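Long-range contact in putative hyaluronoglucosaminidase (Clostridium perfringens, PDB 6PWI), which probably acts as a hexosaminidase of glycoside hydrolase family 84, this chain comprising the catalytic barrel with its flanking domains: residues 220-229 with 274-285. Numbering follows the deposited sequence.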
ATOM      1  N   TYR A 220      14.863  20.373  -2.614  1.00 40.73           N
ATOM      2  CA  TYR A 220      14.307  21.412  -1.760  1.00 39.74           C
ATOM      3  C   TYR A 220      13.831  20.864  -0.419  1.00 39.19           C
ATOM      4  O   TYR A 220      13.475  21.646   0.456  1.00 39.10           O
ATOM      5  CB  TYR A 220      13.243  22.227  -2.496  1.00 39.95           C
ATOM      6  CG  TYR A 220      13.817  23.012  -3.646  1.00 41.49           C
ATOM      7  CD1 TYR A 220      14.449  24.230  -3.437  1.00 41.12           C
ATOM      8  CD2 TYR A 220      13.780  22.507  -4.939  1.00 41.01           C
ATOM      9  CE1 TYR A 220      15.009  24.939  -4.490  1.00 41.34           C
ATOM     10  CE2 TYR A 220      14.335  23.201  -6.001  1.00 40.59           C
ATOM     11  CZ  TYR A 220      14.950  24.421  -5.775  1.00 42.56           C
ATOM     12  OH  TYR A 220      15.481  25.100  -6.835  1.00 43.93           O
ATOM     13  N   HIS A 221      13.828  19.537  -0.264  1.00 40.44           N
ATOM     14  CA  HIS A 221      13.454  18.933   1.005  1.00 41.93           C
ATOM     15  C   HIS A 221      14.723  18.508   1.739  1.00 42.78           C
ATOM     16  O   HIS A 221      14.674  17.954   2.834  1.00 40.89           O
ATOM     17  CB  HIS A 221      12.428  17.808   0.783  1.00 42.90           C
ATOM     18  CG  HIS A 221      13.030  16.462   0.564  1.00 46.08           C
ATOM     19  ND1 HIS A 221      13.912  16.208  -0.463  1.00 48.02           N
ATOM     20  CD2 HIS A 221      12.888  15.300   1.236  1.00 49.23           C
ATOM     21  CE1 HIS A 221      14.296  14.951  -0.412  1.00 48.57           C
ATOM     22  NE2 HIS A 221      13.682  14.370   0.622  1.00 50.86           N
ATOM     23  N   SER A 222      15.869  18.813   1.128  1.00 45.38           N
ATOM     24  CA  SER A 222      17.149  18.274   1.549  1.00 53.39           C
ATOM     25  C   SER A 222      18.253  18.984   0.774  1.00 59.50           C
ATOM     26  O   SER A 222      18.181  19.053  -0.450  1.00 80.01           O
ATOM     27  CB  SER A 222      17.178  16.786   1.278  1.00 52.82           C
ATOM     28  OG  SER A 222      18.452  16.237   1.566  1.00 53.02           O
ATOM     29  N   LEU A 223      19.279  19.480   1.477  1.00 55.95           N
ATOM     30  CA  LEU A 223      20.410  20.172   0.863  1.00 53.10           C
ATOM     31  C   LEU A 223      20.069  21.637   0.592  1.00 48.05           C
ATOM     32  O   LEU A 223      20.744  22.529   1.096  1.00 46.86           O
ATOM     33  CB  LEU A 223      20.910  19.463  -0.407  1.00 53.14           C
ATOM     34  CG  LEU A 223      22.277  18.778  -0.309  1.00 57.05           C
ATOM     35  CD1 LEU A 223      22.662  18.132  -1.634  1.00 55.32           C
ATOM     36  CD2 LEU A 223      23.363  19.753   0.126  1.00 54.03           C
ATOM     37  N   LYS A 224      19.028  21.876  -0.208  1.00 43.31           N
ATOM     38  CA  LYS A 224      18.539  23.223  -0.444  1.00 42.52           C
ATOM     39  C   LYS A 224      17.264  23.445   0.365  1.00 39.97           C
ATOM     40  O   LYS A 224      16.368  24.162  -0.073  1.00 39.04           O
ATOM     41  CB  LYS A 224      18.277  23.467  -1.937  1.00 45.26           C
ATOM     42  CG  LYS A 224      19.496  23.473  -2.853  1.00 46.62           C
ATOM     43  CD  LYS A 224      19.246  24.258  -4.129  1.00 50.50           C
ATOM     44  CE  LYS A 224      20.338  24.123  -5.170  1.00 53.35           C
ATOM     45  NZ  LYS A 224      20.192  22.879  -5.966  1.00 56.52           N
ATOM     46  N   TRP A 225      17.197  22.839   1.557  1.00 39.40           N
ATOM     47  CA  TRP A 225      15.990  22.917   2.366  1.00 39.92           C
ATOM     48  C   TRP A 225      15.705  24.350   2.810  1.00 39.91           C
ATOM     49  O   TRP A 225      14.559  24.679   3.107  1.00 39.19           O
ATOM     50  CB  TRP A 225      16.021  21.946   3.552  1.00 38.07           C
ATOM     51  CG  TRP A 225      17.084  22.206   4.576  1.00 36.69           C
ATOM     52  CD1 TRP A 225      18.288  21.570   4.676  1.00 37.16           C
ATOM     53  CD2 TRP A 225      17.035  23.142   5.671  1.00 35.62           C
ATOM     54  NE1 TRP A 225      18.994  22.048   5.749  1.00 36.83           N
ATOM     55  CE2 TRP A 225      18.254  23.017   6.376  1.00 36.06           C
ATOM     56  CE3 TRP A 225      16.095  24.077   6.123  1.00 34.88           C
ATOM     57  CZ2 TRP A 225      18.549  23.786   7.504  1.00 35.34           C
ATOM     58  CZ3 TRP A 225      16.385  24.834   7.239  1.00 34.44           C
ATOM     59  CH2 TRP A 225      17.597  24.692   7.918  1.00 34.32           C
ATOM     60  N   ARG A 226      16.749  25.190   2.842  1.00 41.44           N
ATOM     61  CA  ARG A 226      16.616  26.567   3.291  1.00 42.18           C
ATOM     62  C   ARG A 226      15.826  27.380   2.269  1.00 42.41           C
ATOM     63  O   ARG A 226      15.007  28.217   2.645  1.00 40.74           O
ATOM     64  CB  ARG A 226      17.990  27.187   3.554  1.00 41.51           C
ATOM     65  CG  ARG A 226      18.559  26.836   4.917  1.00 40.23           C
ATOM     66  CD  ARG A 226      20.044  27.119   4.933  1.00 42.25           C
ATOM     67  NE  ARG A 226      20.601  26.739   6.223  1.00 43.85           N
ATOM     68  CZ  ARG A 226      21.427  25.717   6.420  1.00 44.14           C
ATOM     69  NH1 ARG A 226      21.818  24.977   5.397  1.00 41.69           N
ATOM     70  NH2 ARG A 226      21.869  25.447   7.637  1.00 43.66           N
ATOM     71  N   GLU A 227      16.068  27.098   0.985  1.00 43.19           N
ATOM     72  CA  GLU A 227      15.519  27.880  -0.110  1.00 46.13           C
ATOM     73  C   GLU A 227      14.061  27.498  -0.356  1.00 42.72           C
ATOM     74  O   GLU A 227      13.732  26.316  -0.425  1.00 45.25           O
ATOM     75  CB  GLU A 227      16.370  27.671  -1.362  1.00 53.47           C
ATOM     76  CG  GLU A 227      17.847  27.949  -1.119  1.00 64.26           C
ATOM     77  CD  GLU A 227      18.783  27.648  -2.278  1.00 72.22           C
ATOM     78  OE1 GLU A 227      18.284  27.387  -3.401  1.00 75.14           O
ATOM     79  OE2 GLU A 227      20.013  27.675  -2.057  1.00 78.18           O
ATOM     80  N   PRO A 228      13.136  28.474  -0.502  1.00 39.06           N
ATOM     81  CA  PRO A 228      11.762  28.159  -0.888  1.00 37.25           C
ATOM     82  C   PRO A 228      11.714  27.366  -2.196  1.00 36.38           C
ATOM     83  O   PRO A 228      12.593  27.496  -3.043  1.00 35.92           O
ATOM     84  CB  PRO A 228      11.109  29.540  -1.066  1.00 36.13           C
ATOM     85  CG  PRO A 228      11.948  30.475  -0.216  1.00 35.71           C
ATOM     86  CD  PRO A 228      13.353  29.914  -0.279  1.00 36.77           C
ATOM     87  N   TYR A 229      10.688  26.520  -2.335  1.00 35.49           N
ATOM     88  CA  TYR A 229      10.400  25.829  -3.580  1.00 34.23           C
ATOM     89  C   TYR A 229      10.129  26.874  -4.662  1.00 34.58           C
ATOM     90  O   TYR A 229       9.449  27.861  -4.395  1.00 34.49           O
ATOM     91  CB  TYR A 229       9.148  24.953  -3.423  1.00 33.60           C
ATOM     92  CG  TYR A 229       9.366  23.535  -2.951  1.00 31.10           C
ATOM     93  CD1 TYR A 229       9.832  22.557  -3.819  1.00 30.76           C
ATOM     94  CD2 TYR A 229       9.075  23.160  -1.649  1.00 30.77           C
ATOM     95  CE1 TYR A 229      10.027  21.248  -3.403  1.00 30.32           C
ATOM     96  CE2 TYR A 229       9.267  21.855  -1.216  1.00 30.96           C
ATOM     97  CZ  TYR A 229       9.746  20.895  -2.094  1.00 30.67           C
ATOM     98  OH  TYR A 229       9.952  19.609  -1.679  1.00 27.90           O
ATOM     99  N   ASP A 274      18.753  29.642  11.692  1.00 42.82           N
ATOM    100  CA  ASP A 274      18.403  28.430  10.971  1.00 40.62           C
ATOM    101  C   ASP A 274      16.988  27.970  11.327  1.00 38.62           C
ATOM    102  O   ASP A 274      16.291  27.404  10.485  1.00 38.53           O
ATOM    103  CB  ASP A 274      19.486  27.358  11.129  1.00 40.71           C
ATOM    104  CG  ASP A 274      20.507  27.352  10.002  1.00 41.97           C
ATOM    105  OD1 ASP A 274      20.218  27.952   8.937  1.00 41.40           O
ATOM    106  OD2 ASP A 274      21.582  26.742  10.189  1.00 41.30           O
ATOM    107  N   LEU A 275      16.552  28.225  12.566  1.00 37.53           N
ATOM    108  CA  LEU A 275      15.201  27.858  12.964  1.00 38.61           C
ATOM    109  C   LEU A 275      14.181  28.719  12.223  1.00 41.88           C
ATOM    110  O   LEU A 275      13.061  28.274  11.973  1.00 42.45           O
ATOM    111  CB  LEU A 275      15.038  27.977  14.482  1.00 34.91           C
ATOM    112  CG  LEU A 275      13.646  27.622  15.004  1.00 34.05           C
ATOM    113  CD1 LEU A 275      13.316  26.165  14.725  1.00 32.91           C
ATOM    114  CD2 LEU A 275      13.504  27.935  16.485  1.00 32.71           C
ATOM    115  N   GLU A 276      14.583  29.947  11.871  1.00 47.87           N
ATOM    116  CA  GLU A 276      13.729  30.876  11.145  1.00 50.25           C
ATOM    117  C   GLU A 276      13.432  30.319   9.754  1.00 46.15           C
ATOM    118  O   GLU A 276      12.311  30.436   9.258  1.00 41.89           O
ATOM    119  CB  GLU A 276      14.396  32.248  11.023  1.00 57.75           C
ATOM    120  CG  GLU A 276      14.169  33.151  12.224  1.00 67.00           C
ATOM    121  CD  GLU A 276      14.622  34.598  12.066  1.00 72.62           C
ATOM    122  OE1 GLU A 276      14.869  35.032  10.913  1.00 73.35           O
ATOM    123  OE2 GLU A 276      14.723  35.295  13.099  1.00 73.99           O
ATOM    124  N   LYS A 277      14.456  29.708   9.148  1.00 43.70           N
ATOM    125  CA  LYS A 277      14.375  29.232   7.776  1.00 43.28           C
ATOM    126  C   LYS A 277      13.534  27.960   7.704  1.00 39.87           C
ATOM    127  O   LYS A 277      12.664  27.857   6.840  1.00 37.95           O
ATOM    128  CB  LYS A 277      15.769  29.040   7.172  1.00 43.33           C
ATOM    129  CG  LYS A 277      16.733  30.172   7.481  1.00 44.67           C
ATOM    130  CD  LYS A 277      17.515  30.665   6.298  1.00 47.61           C
ATOM    131  CE  LYS A 277      18.334  31.884   6.662  1.00 49.32           C
ATOM    132  NZ  LYS A 277      19.589  31.929   5.880  1.00 51.71           N
ATOM    133  N   ILE A 278      13.779  27.014   8.621  1.00 36.87           N
ATOM    134  CA  ILE A 278      13.023  25.770   8.609  1.00 36.02           C
ATOM    135  C   ILE A 278      11.536  26.087   8.774  1.00 35.47           C
ATOM    136  O   ILE A 278      10.700  25.557   8.042  1.00 35.23           O
ATOM    137  CB  ILE A 278      13.555  24.729   9.621  1.00 36.22           C
ATOM    138  CG1 ILE A 278      13.103  23.311   9.255  1.00 36.93           C
ATOM    139  CG2 ILE A 278      13.176  25.086  11.052  1.00 36.63           C
ATOM    140  CD1 ILE A 278      13.891  22.202   9.924  1.00 36.32           C
ATOM    141  N   ILE A 279      11.220  26.992   9.706  1.00 34.33           N
ATOM    142  CA  ILE A 279       9.840  27.364   9.966  1.00 34.11           C
ATOM    143  C   ILE A 279       9.273  28.076   8.737  1.00 34.61           C
ATOM    144  O   ILE A 279       8.112  27.876   8.392  1.00 37.21           O
ATOM    145  CB  ILE A 279       9.723  28.177  11.275  1.00 35.59           C
ATOM    146  CG1 ILE A 279       9.782  27.253  12.496  1.00 34.98           C
ATOM    147  CG2 ILE A 279       8.466  29.045  11.291  1.00 33.52           C
ATOM    148  CD1 ILE A 279      10.012  27.967  13.804  1.00 36.40           C
ATOM    149  N   ALA A 280      10.102  28.878   8.060  1.00 33.47           N
ATOM    150  CA  ALA A 280       9.650  29.552   6.854  1.00 32.11           C
ATOM    151  C   ALA A 280       9.263  28.498   5.818  1.00 31.90           C
ATOM    152  O   ALA A 280       8.186  28.566   5.224  1.00 30.55           O
ATOM    153  CB  ALA A 280      10.711  30.495   6.336  1.00 29.64           C
ATOM    154  N   LYS A 281      10.144  27.507   5.641  1.00 31.30           N
ATOM    155  CA  LYS A 281       9.922  26.447   4.675  1.00 31.12           C
ATOM    156  C   LYS A 281       8.638  25.693   5.011  1.00 31.96           C
ATOM    157  O   LYS A 281       7.865  25.377   4.110  1.00 32.90           O
ATOM    158  CB  LYS A 281      11.118  25.497   4.593  1.00 29.15           C
ATOM    159  CG  LYS A 281      11.011  24.435   3.510  1.00 28.57           C
ATOM    160  CD  LYS A 281      10.608  24.983   2.158  1.00 27.68           C
ATOM    161  CE  LYS A 281      11.340  24.316   1.016  1.00 27.75           C
ATOM    162  NZ  LYS A 281      12.803  24.278   1.260  1.00 27.60           N
ATOM    163  N   PHE A 282       8.417  25.422   6.305  1.00 31.64           N
ATOM    164  CA  PHE A 282       7.221  24.711   6.731  1.00 31.42           C
ATOM    165  C   PHE A 282       5.994  25.557   6.414  1.00 32.00           C
ATOM    166  O   PHE A 282       4.973  25.022   5.982  1.00 33.51           O
ATOM    167  CB  PHE A 282       7.294  24.316   8.210  1.00 32.22           C
ATOM    168  CG  PHE A 282       8.033  23.036   8.526  1.00 33.62           C
ATOM    169  CD1 PHE A 282       8.752  22.350   7.556  1.00 34.69           C
ATOM    170  CD2 PHE A 282       8.037  22.523   9.815  1.00 33.93           C
ATOM    171  CE1 PHE A 282       9.427  21.178   7.863  1.00 34.67           C
ATOM    172  CE2 PHE A 282       8.716  21.352  10.122  1.00 33.84           C
ATOM    173  CZ  PHE A 282       9.413  20.682   9.147  1.00 33.15           C
ATOM    174  N   GLU A 283       6.119  26.878   6.615  1.00 32.77           N
ATOM    175  CA  GLU A 283       5.046  27.823   6.335  1.00 32.40           C
ATOM    176  C   GLU A 283       4.691  27.784   4.851  1.00 31.96           C
ATOM    177  O   GLU A 283       3.512  27.857   4.503  1.00 33.23           O
ATOM    178  CB  GLU A 283       5.418  29.245   6.766  1.00 34.09           C
ATOM    179  CG  GLU A 283       5.488  29.452   8.270  1.00 35.49           C
ATOM    180  CD  GLU A 283       4.156  29.419   9.001  1.00 38.51           C
ATOM    181  OE1 GLU A 283       3.115  29.200   8.335  1.00 39.79           O
ATOM    182  OE2 GLU A 283       4.159  29.615  10.236  1.00 39.20           O
ATOM    183  N   GLN A 284       5.712  27.659   3.986  1.00 30.31           N
ATOM    184  CA  GLN A 284       5.494  27.616   2.546  1.00 29.97           C
ATOM    185  C   GLN A 284       4.644  26.398   2.185  1.00 29.67           C
ATOM    186  O   GLN A 284       3.676  26.523   1.435  1.00 31.16           O
ATOM    187  CB  GLN A 284       6.809  27.665   1.760  1.00 30.42           C
ATOM    188  CG  GLN A 284       6.602  27.879   0.262  1.00 32.95           C
ATOM    189  CD  GLN A 284       7.790  27.564  -0.621  1.00 34.60           C
ATOM    190  OE1 GLN A 284       8.667  26.769  -0.284  1.00 34.92           O
ATOM    191  NE2 GLN A 284       7.815  28.177  -1.791  1.00 34.95           N
ATOM    192  N   LEU A 285       4.995  25.226   2.734  1.00 27.34           N
ATOM    193  CA  LEU A 285       4.215  24.025   2.477  1.00 26.21           C
ATOM    194  C   LEU A 285       2.833  24.171   3.107  1.00 27.43           C
ATOM    195  O   LEU A 285       1.847  23.770   2.490  1.00 28.15           O
ATOM    196  CB  LEU A 285       4.941  22.782   3.004  1.00 24.11           C
ATOM    197  CG  LEU A 285       5.986  22.140   2.085  1.00 22.48           C
ATOM    198  CD1 LEU A 285       5.465  21.942   0.672  1.00 21.25           C
ATOM    199  CD2 LEU A 285       7.282  22.926   2.072  1.00 21.73           C
TER
HETATM  200  O   HOH W   1      13.220  28.954   4.419  1.00 39.93           O
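With CG anti to the backbone N (chi1 -175°) and bends along the rest of its chain, K281 curls into the loop 220-229, while Q284, anti at the same torsion and extended beyond CG, reaches P228 and Y229. The contact belongs to the closed eight-stranded (beta/alpha)8 barrel: the loop runs from strand 210-213 to helix 231-247 and lies against the next helix, 268-286. Buried K281 NZ donates to three loop carbonyls, Y220 O, W225 O and E227 O, at 2.6 to 2.8 Å, so one ammonium group pins the loop from several points. Beside it, the Q284 amide pairs with the backbone of Y229 through both ends: OE1 accepts from Y229 N on an in-plane lone pair (2.9 Å), and NE2 donates to Y229 O (3.1 Å). L285 CD2 meets the edge of the Y229 ring, whose hydroxyl bonds to D218 and W253.

Toward the start of the segment 274-285, W225 CZ3 packs against I278 CB (3.7 Å), with I278 N and D274 O at the ring edge; its side chain lies about 9 Å from that of D299, the predicted proton donor. W225 CZ2 lies over one face of the R226 guanidinium, which grips D274 side-on, with D261 O as a further partner. R226 NE meets D274 OD1 at 3.0 Å and NH2 meets OD2 at 2.9 Å, both from above the carboxylate plane, the guanidinium and carboxylate planes being 39° apart.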